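Local coordinates for protein monoacylglycerol lipase (Palaeococcus ferrophilus, PDB 6QE2) that catalyses the hydrolysis of monoacylglycerols, probably through the serine-nucleophile mechanism of the alpha/beta-hydrolase family, at residues L3-F8 and I70-E75; T61-A66 and G90-R95. One frame throughout, in Å; residues are numbered along the deposited sequence.

Interaction 1 (L3-F8 and I70-E75); sequences LYRAKF and IDSIIE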
ATOM      1  N   LEU A   3     -12.951  10.727  -8.210  1.00 29.38           N
ATOM      2  CA  LEU A   3     -11.935  10.619  -7.188  1.00 27.19           C
ATOM      3  C   LEU A   3     -11.061  11.836  -7.078  1.00 30.21           C
ATOM      4  O   LEU A   3     -11.051  12.692  -7.943  1.00 29.12           O
ATOM      5  CB  LEU A   3     -11.012   9.456  -7.500  1.00 35.93           C
ATOM      6  CG  LEU A   3     -11.564   8.054  -7.599  1.00 38.44           C
ATOM      7  CD1 LEU A   3     -10.455   7.183  -8.153  1.00 37.97           C
ATOM      8  CD2 LEU A   3     -11.958   7.589  -6.216  1.00 28.99           C
ATOM      9  N   TYR A   4     -10.311  11.893  -5.989  1.00 27.90           N
ATOM     10  CA  TYR A   4      -9.360  12.961  -5.806  1.00 28.69           C
ATOM     11  C   TYR A   4      -8.089  12.430  -6.439  1.00 30.14           C
ATOM     12  O   TYR A   4      -7.543  11.425  -5.995  1.00 27.47           O
ATOM     13  CB  TYR A   4      -9.117  13.262  -4.332  1.00 32.60           C
ATOM     14  CG  TYR A   4      -7.816  13.992  -4.114  1.00 32.45           C
ATOM     15  CD1 TYR A   4      -7.728  15.364  -4.296  1.00 36.30           C
ATOM     16  CD2 TYR A   4      -6.669  13.305  -3.757  1.00 27.36           C
ATOM     17  CE1 TYR A   4      -6.536  16.032  -4.113  1.00 42.60           C
ATOM     18  CE2 TYR A   4      -5.472  13.966  -3.570  1.00 33.93           C
ATOM     19  CZ  TYR A   4      -5.411  15.329  -3.750  1.00 38.45           C
ATOM     20  OH  TYR A   4      -4.219  15.986  -3.565  1.00 39.99           O
ATOM     21  N   ARG A   5      -7.643  13.088  -7.500  1.00 30.57           N
ATOM     22  CA  ARG A   5      -6.438  12.690  -8.205  1.00 28.75           C
ATOM     23  C   ARG A   5      -5.532  13.900  -8.325  1.00 30.42           C
ATOM     24  O   ARG A   5      -6.003  15.006  -8.572  1.00 33.85           O
ATOM     25  CB  ARG A   5      -6.778  12.186  -9.606  1.00 32.84           C
ATOM     26  CG  ARG A   5      -7.761  11.028  -9.661  1.00 35.69           C
ATOM     27  CD  ARG A   5      -8.365  10.929 -11.052  1.00 38.21           C
ATOM     28  NE  ARG A   5      -9.212   9.755 -11.223  1.00 36.16           N
ATOM     29  CZ  ARG A   5      -8.832   8.647 -11.846  1.00 35.11           C
ATOM     30  NH1 ARG A   5      -7.612   8.559 -12.355  1.00 34.67           N
ATOM     31  NH2 ARG A   5      -9.667   7.627 -11.960  1.00 36.77           N
ATOM     32  N   ALA A   6      -4.233  13.699  -8.151  1.00 26.26           N
ATOM     33  CA  ALA A   6      -3.314  14.808  -8.266  1.00 26.08           C
ATOM     34  C   ALA A   6      -1.981  14.386  -8.845  1.00 32.26           C
ATOM     35  O   ALA A   6      -1.458  13.341  -8.500  1.00 27.98           O
ATOM     36  CB  ALA A   6      -3.100  15.446  -6.911  1.00 34.98           C
ATOM     37  N   LYS A   7      -1.451  15.200  -9.746  1.00 27.92           N
ATOM     38  CA  LYS A   7      -0.140  14.920 -10.311  1.00 29.53           C
ATOM     39  C   LYS A   7       0.857  15.929  -9.762  1.00 32.50           C
ATOM     40  O   LYS A   7       0.582  17.131  -9.733  1.00 29.77           O
ATOM     41  CB  LYS A   7      -0.158  14.984 -11.843  1.00 32.12           C
ATOM     42  CG  LYS A   7      -1.082  13.968 -12.506  1.00 41.50           C
ATOM     43  CD  LYS A   7      -0.797  13.885 -14.003  1.00 47.63           C
ATOM     44  CE  LYS A   7      -1.443  15.013 -14.775  1.00 54.49           C
ATOM     45  NZ  LYS A   7      -1.942  14.538 -16.096  1.00 51.00           N
ATOM     46  N   PHE A   8       2.026  15.435  -9.351  1.00 26.68           N
ATOM     47  CA  PHE A   8       3.065  16.262  -8.757  1.00 28.19           C
ATOM     48  C   PHE A   8       4.351  16.107  -9.555  1.00 32.50           C
ATOM     49  O   PHE A   8       4.726  14.995  -9.937  1.00 27.89           O
ATOM     50  CB  PHE A   8       3.333  15.886  -7.290  1.00 31.55           C
ATOM     51  CG  PHE A   8       2.134  16.023  -6.387  1.00 32.16           C
ATOM     52  CD1 PHE A   8       1.348  14.921  -6.089  1.00 33.04           C
ATOM     53  CD2 PHE A   8       1.804  17.245  -5.829  1.00 36.48           C
ATOM     54  CE1 PHE A   8       0.248  15.042  -5.255  1.00 34.78           C
ATOM     55  CE2 PHE A   8       0.707  17.372  -4.998  1.00 43.66           C
ATOM     56  CZ  PHE A   8      -0.073  16.270  -4.710  1.00 36.69           C
ATOM     57  N   ILE A  70      -6.012   2.084 -10.934  1.00 21.48           N
ATOM     58  CA  ILE A  70      -4.650   2.073 -11.453  1.00 22.81           C
ATOM     59  C   ILE A  70      -4.662   1.871 -12.972  1.00 23.80           C
ATOM     60  O   ILE A  70      -3.903   2.499 -13.679  1.00 24.35           O
ATOM     61  CB  ILE A  70      -3.772   1.017 -10.766  1.00 24.48           C
ATOM     62  CG1 ILE A  70      -3.611   1.342  -9.283  1.00 21.08           C
ATOM     63  CG2 ILE A  70      -2.415   0.931 -11.437  1.00 22.48           C
ATOM     64  CD1 ILE A  70      -3.076   0.191  -8.468  1.00 24.16           C
ATOM     65  N   ASP A  71      -5.542   1.004 -13.466  1.00 23.13           N
ATOM     66  CA  ASP A  71      -5.702   0.785 -14.896  1.00 26.03           C
ATOM     67  C   ASP A  71      -5.974   2.119 -15.580  1.00 23.51           C
ATOM     68  O   ASP A  71      -5.349   2.455 -16.562  1.00 23.98           O
ATOM     69  CB  ASP A  71      -6.896  -0.123 -15.179  1.00 25.06           C
ATOM     70  CG  ASP A  71      -6.603  -1.581 -14.959  1.00 31.38           C
ATOM     71  OD1 ASP A  71      -5.434  -1.984 -14.948  1.00 29.08           O
ATOM     72  OD2 ASP A  71      -7.572  -2.335 -14.812  1.00 28.96           O
ATOM     73  N   SER A  72      -6.939   2.857 -15.049  1.00 24.93           N
ATOM     74  CA  SER A  72      -7.313   4.158 -15.569  1.00 24.26           C
ATOM     75  C   SER A  72      -6.159   5.152 -15.542  1.00 26.51           C
ATOM     76  O   SER A  72      -6.001   5.927 -16.464  1.00 24.10           O
ATOM     77  CB  SER A  72      -8.517   4.717 -14.806  1.00 28.83           C
ATOM     78  OG  SER A  72      -8.138   5.365 -13.615  1.00 32.66           O
ATOM     79  N   ILE A  73      -5.359   5.127 -14.484  1.00 23.44           N
ATOM     80  CA  ILE A  73      -4.228   6.043 -14.401  1.00 22.51           C
ATOM     81  C   ILE A  73      -3.192   5.708 -15.464  1.00 24.23           C
ATOM     82  O   ILE A  73      -2.626   6.606 -16.099  1.00 26.09           O
ATOM     83  CB  ILE A  73      -3.625   6.006 -12.984  1.00 22.19           C
ATOM     84  CG1 ILE A  73      -4.620   6.572 -11.965  1.00 22.72           C
ATOM     85  CG2 ILE A  73      -2.304   6.771 -12.941  1.00 23.01           C
ATOM     86  CD1 ILE A  73      -4.199   6.347 -10.517  1.00 27.67           C
ATOM     87  N   ILE A  74      -2.913   4.417 -15.670  1.00 21.79           N
ATOM     88  CA  ILE A  74      -1.944   4.029 -16.692  1.00 21.69           C
ATOM     89  C   ILE A  74      -2.457   4.396 -18.085  1.00 28.95           C
ATOM     90  O   ILE A  74      -1.684   4.829 -18.949  1.00 27.59           O
ATOM     91  CB  ILE A  74      -1.604   2.533 -16.565  1.00 26.09           C
ATOM     92  CG1 ILE A  74      -0.843   2.280 -15.261  1.00 24.77           C
ATOM     93  CG2 ILE A  74      -0.774   2.048 -17.745  1.00 27.21           C
ATOM     94  CD1 ILE A  74      -0.553   0.823 -14.997  1.00 23.33           C
ATOM     95  N   GLU A  75      -3.763   4.256 -18.319  1.00 21.53           N
ATOM     96  CA  GLU A  75      -4.328   4.691 -19.600  1.00 24.57           C
ATOM     97  C   GLU A  75      -4.166   6.195 -19.795  1.00 28.18           C
ATOM     98  O   GLU A  75      -3.842   6.657 -20.897  1.00 31.33           O
ATOM     99  CB  GLU A  75      -5.814   4.334 -19.680  1.00 26.41           C
ATOM    100  CG  GLU A  75      -6.434   4.673 -21.045  1.00 35.72           C
ATOM    101  CD  GLU A  75      -7.890   4.263 -21.181  1.00 46.21           C
ATOM    102  OE1 GLU A  75      -8.219   3.065 -21.058  1.00 40.26           O
ATOM    103  OE2 GLU A  75      -8.714   5.166 -21.451  1.00 34.63           O
TER

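Interaction 2 (T61-A66 and G90-R95); sequences TSVEEA and GLTVIR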
ATOM      1  N   THR A  61     -14.818   0.062  -0.195  1.00 26.59           N
ATOM      2  CA  THR A  61     -14.159  -0.120  -1.477  1.00 25.56           C
ATOM      3  C   THR A  61     -13.573  -1.532  -1.555  1.00 28.91           C
ATOM      4  O   THR A  61     -13.948  -2.411  -0.798  1.00 27.42           O
ATOM      5  CB  THR A  61     -13.057   0.939  -1.701  1.00 29.80           C
ATOM      6  OG1 THR A  61     -12.467   0.766  -2.993  1.00 29.31           O
ATOM      7  CG2 THR A  61     -12.005   0.847  -0.632  1.00 27.66           C
ATOM      8  N   SER A  62     -12.654  -1.755  -2.479  1.00 25.22           N
ATOM      9  CA  SER A  62     -12.047  -3.072  -2.615  1.00 24.81           C
ATOM     10  C   SER A  62     -10.703  -2.987  -3.298  1.00 26.97           C
ATOM     11  O   SER A  62     -10.391  -2.000  -3.926  1.00 23.57           O
ATOM     12  CB  SER A  62     -12.953  -4.018  -3.397  1.00 27.28           C
ATOM     13  OG  SER A  62     -13.054  -3.646  -4.748  1.00 25.28           O
ATOM     14  N   VAL A  63      -9.917  -4.048  -3.187  1.00 24.76           N
ATOM     15  CA  VAL A  63      -8.620  -4.090  -3.833  1.00 25.17           C
ATOM     16  C   VAL A  63      -8.811  -4.095  -5.346  1.00 24.49           C
ATOM     17  O   VAL A  63      -8.072  -3.467  -6.073  1.00 25.28           O
ATOM     18  CB  VAL A  63      -7.820  -5.333  -3.423  1.00 24.43           C
ATOM     19  CG1 VAL A  63      -6.594  -5.470  -4.299  1.00 26.62           C
ATOM     20  CG2 VAL A  63      -7.441  -5.258  -1.956  1.00 21.89           C
ATOM     21  N   GLU A  64      -9.817  -4.823  -5.805  1.00 23.38           N
ATOM     22  CA  GLU A  64     -10.166  -4.885  -7.209  1.00 30.10           C
ATOM     23  C   GLU A  64     -10.549  -3.500  -7.743  1.00 29.82           C
ATOM     24  O   GLU A  64     -10.202  -3.146  -8.844  1.00 26.84           O
ATOM     25  CB  GLU A  64     -11.298  -5.884  -7.409  1.00 29.55           C
ATOM     26  CG  GLU A  64     -10.892  -7.318  -7.129  1.00 27.96           C
ATOM     27  CD  GLU A  64     -10.957  -7.708  -5.666  1.00 29.34           C
ATOM     28  OE1 GLU A  64     -11.352  -6.897  -4.830  1.00 27.81           O
ATOM     29  OE2 GLU A  64     -10.611  -8.847  -5.350  1.00 32.25           O
ATOM     30  N   GLU A  65     -11.268  -2.719  -6.949  1.00 22.22           N
ATOM     31  CA  GLU A  65     -11.634  -1.380  -7.366  1.00 23.95           C
ATOM     32  C   GLU A  65     -10.377  -0.523  -7.530  1.00 28.05           C
ATOM     33  O   GLU A  65     -10.228   0.178  -8.511  1.00 26.56           O
ATOM     34  CB  GLU A  65     -12.596  -0.750  -6.371  1.00 26.53           C
ATOM     35  CG  GLU A  65     -13.064   0.629  -6.771  1.00 36.62           C
ATOM     36  CD  GLU A  65     -14.300   1.072  -6.020  1.00 46.98           C
ATOM     37  OE1 GLU A  65     -14.468   0.677  -4.857  1.00 33.73           O
ATOM     38  OE2 GLU A  65     -15.098   1.828  -6.605  1.00 55.73           O
ATOM     39  N   ALA A  66      -9.469  -0.601  -6.566  1.00 22.56           N
ATOM     40  CA  ALA A  66      -8.226   0.151  -6.637  1.00 21.14           C
ATOM     41  C   ALA A  66      -7.399  -0.229  -7.864  1.00 24.66           C
ATOM     42  O   ALA A  66      -6.819   0.627  -8.504  1.00 23.76           O
ATOM     43  CB  ALA A  66      -7.412  -0.032  -5.375  1.00 21.13           C
ATOM     44  N   GLY A  90       0.201  -1.659  -0.423  1.00 20.15           N
ATOM     45  CA  GLY A  90       1.280  -2.547  -0.820  1.00 20.78           C
ATOM     46  C   GLY A  90       0.764  -3.873  -1.338  1.00 21.25           C
ATOM     47  O   GLY A  90       1.261  -4.393  -2.340  1.00 21.02           O
ATOM     48  N   LEU A  91      -0.245  -4.437  -0.667  1.00 19.24           N
ATOM     49  CA  LEU A  91      -0.916  -5.612  -1.204  1.00 21.81           C
ATOM     50  C   LEU A  91      -1.494  -5.329  -2.581  1.00 22.28           C
ATOM     51  O   LEU A  91      -1.371  -6.148  -3.500  1.00 21.92           O
ATOM     52  CB  LEU A  91      -2.016  -6.062  -0.240  1.00 20.17           C
ATOM     53  CG  LEU A  91      -2.968  -7.140  -0.759  1.00 25.68           C
ATOM     54  CD1 LEU A  91      -2.230  -8.422  -1.090  1.00 21.49           C
ATOM     55  CD2 LEU A  91      -4.071  -7.399   0.258  1.00 24.41           C
ATOM     56  N   THR A  92      -2.109  -4.155  -2.742  1.00 19.80           N
ATOM     57  CA  THR A  92      -2.745  -3.793  -4.006  1.00 20.49           C
ATOM     58  C   THR A  92      -1.734  -3.717  -5.145  1.00 21.10           C
ATOM     59  O   THR A  92      -1.989  -4.221  -6.246  1.00 21.73           O
ATOM     60  CB  THR A  92      -3.481  -2.463  -3.832  1.00 24.53           C
ATOM     61  OG1 THR A  92      -4.494  -2.609  -2.821  1.00 24.24           O
ATOM     62  CG2 THR A  92      -4.137  -2.029  -5.136  1.00 23.94           C
ATOM     63  N   VAL A  93      -0.577  -3.092  -4.912  1.00 20.35           N
ATOM     64  CA  VAL A  93       0.377  -2.959  -6.011  1.00 22.71           C
ATOM     65  C   VAL A  93       1.022  -4.305  -6.337  1.00 20.58           C
ATOM     66  O   VAL A  93       1.353  -4.576  -7.497  1.00 22.75           O
ATOM     67  CB  VAL A  93       1.423  -1.866  -5.702  1.00 21.86           C
ATOM     68  CG1 VAL A  93       0.734  -0.522  -5.589  1.00 22.66           C
ATOM     69  CG2 VAL A  93       2.202  -2.173  -4.425  1.00 26.00           C
ATOM     70  N   ILE A  94       1.177  -5.183  -5.346  1.00 19.13           N
ATOM     71  CA  ILE A  94       1.637  -6.536  -5.636  1.00 20.53           C
ATOM     72  C   ILE A  94       0.604  -7.276  -6.483  1.00 24.86           C
ATOM     73  O   ILE A  94       0.944  -7.940  -7.469  1.00 21.86           O
ATOM     74  CB  ILE A  94       1.948  -7.279  -4.324  1.00 21.96           C
ATOM     75  CG1 ILE A  94       3.197  -6.671  -3.682  1.00 20.54           C
ATOM     76  CG2 ILE A  94       2.133  -8.770  -4.582  1.00 26.71           C
ATOM     77  CD1 ILE A  94       3.411  -7.072  -2.242  1.00 24.06           C
ATOM     78  N   ARG A  95      -0.678  -7.171  -6.118  1.00 23.18           N
ATOM     79  CA  ARG A  95      -1.716  -7.815  -6.916  1.00 23.48           C
ATOM     80  C   ARG A  95      -1.790  -7.222  -8.315  1.00 23.65           C
ATOM     81  O   ARG A  95      -2.062  -7.943  -9.281  1.00 25.38           O
ATOM     82  CB  ARG A  95      -3.068  -7.707  -6.217  1.00 21.45           C
ATOM     83  CG  ARG A  95      -3.164  -8.537  -4.940  1.00 23.26           C
ATOM     84  CD  ARG A  95      -3.239 -10.049  -5.225  1.00 29.51           C
ATOM     85  NE  ARG A  95      -4.422 -10.386  -6.018  1.00 25.30           N
ATOM     86  CZ  ARG A  95      -4.405 -11.148  -7.108  1.00 28.19           C
ATOM     87  NH1 ARG A  95      -3.266 -11.682  -7.534  1.00 25.50           N
ATOM     88  NH2 ARG A  95      -5.535 -11.392  -7.767  1.00 28.28           N
TER
HETATM   89  O   HOH W   1      -8.035 -10.069  -7.140  1.00 37.22           O

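Interaction 1 (L3-F8 and I70-E75)
Arg5 reaches from the edge strand of the central sheet to helix 63-77 and meets Ser72 with the edge of its guanidinium group. The NH2 atom of Arg5 donates to OG of Ser72 at 3.2 Å, with an N-H...O angle of 161°, and the oxygen lies within 1° of the guanidinium plane. The second nitrogen, NH1 of Arg5, is 3.5 Å from the same Ser72 OG, and its length and bent approach make this bond weak, so one hydroxyl oxygen takes a fork of two unequal N-H groups. That hydroxyl is also hydrogen-bonded to the carbonyl O of Ile69 in the preceding turn of the helix, which helps fix where it sits.

The arm of Arg5 is long enough because it runs extended from CG to NE, crossing to a helix whose nearest CA, that of Ile73, is 9.4 Å from the CA of Arg5. Ile73 comes up beside the same group: its CG1 lies 3.6 Å from NH1 of Arg5, approaching obliquely to the guanidinium. NH1 has a stronger partner in the hydroxyl of Tyr44, so the charged end bridges Tyr44 and Ser72. With an alanine at the Ser72 position, NH2 of Arg5 is likely to lose its acceptor on the helix, and the guanidinium would then be steered mainly by Tyr44.

The buried surface is small, 95 Å², as expected of a single long side chain reaching across. Strand 5-8 pairs antiparallel with strand 42-46 at one margin of the mixed sheet. Ile73 packs on Tyr44 and Phe46 of that neighbouring strand and on Val17 of strand 15-19, while Ile70 and Ile74 of helix 63-77 turn to helix 88-99.

Interaction 2 (T61-A66 and G90-R95)
Thr92 presents two different branches to helix 63-77, and its first torsion sets which goes where: a chi1 of -61° swings OG1 opposite the carbonyl carbon and leaves the methyl CG2 opposite the backbone N. On the facing helix Val63 has CG1 anti to its own N (chi1 170°), which carries that methyl to 3.8 Å from OG1 of Thr92. The other methyl, CG2 of Val63, is 4.1 Å from the same OG1 of Thr92. Val63 and Thr92 thus lie alongside each other, their ends pointing opposite ways. A turn further along, CB of Ala66 meets CG2 of Thr92 at 3.8 Å, so the threonine touches Val63 with its oxygen and Ala66 with its methyl.

No hydrogen bond joins the segments directly. OG1 of Thr92 is instead bonded to the carbonyl O of Leu88 in its own helix, which satisfies the hydroxyl while its flank packs against valine. The small side chains permit a close approach, with the CA atoms of Val63 and Thr92 5.9 Å apart.

A water forms a looser polar link at the margin: NH2 of Arg95 donates to it in the guanidinium plane at 2.9 Å, and it donates weakly to OE2 of Glu64. This link is secondary, since NH1 of Arg95 is salt-bridged to Glu98 and Glu187, and Asn180 of helix 171-186 binds Arg95 NE and Glu64 OE2. Ser62 is the N-cap of helix 63-77, its OG accepting from Glu65 N at 3.0 Å.

Helix 88-99 begins within what is probably the nucleophile elbow, a GxSxG pattern at Gly85, Ser87 and Gly89, and Thr92 touches residues of that elbow. The helix packs on the sheet through Val93 on Val107 and Ile94 on Ala109, with helix 63-77 beside it, consistent with neighbouring helices on one face of an alpha/beta-hydrolase sheet.

How the interactions relate
Helix 63-77 serves both contacts: its first turn packs on helix 88-99 in interaction 2, and its later turns face strand 5-8 in interaction 1. The centres are about 14 Å apart, yet the contacts meet where CD1 of Ile70 lies 4.1 Å from CG2 of Thr92. Interaction 2 is fully buried, its centre about 8 Å from the chain centre, whereas that of interaction 1 lies about 15 Å out and is partly buried. Interaction 2 adjoins the likely active site, since Thr92 touches the presumed nucleophile elbow. The Thr92 side chain also lies about 8 Å from a bound lauryl dimethylamine-N-oxide. Interaction 1 ties the same helix to the sheet margin.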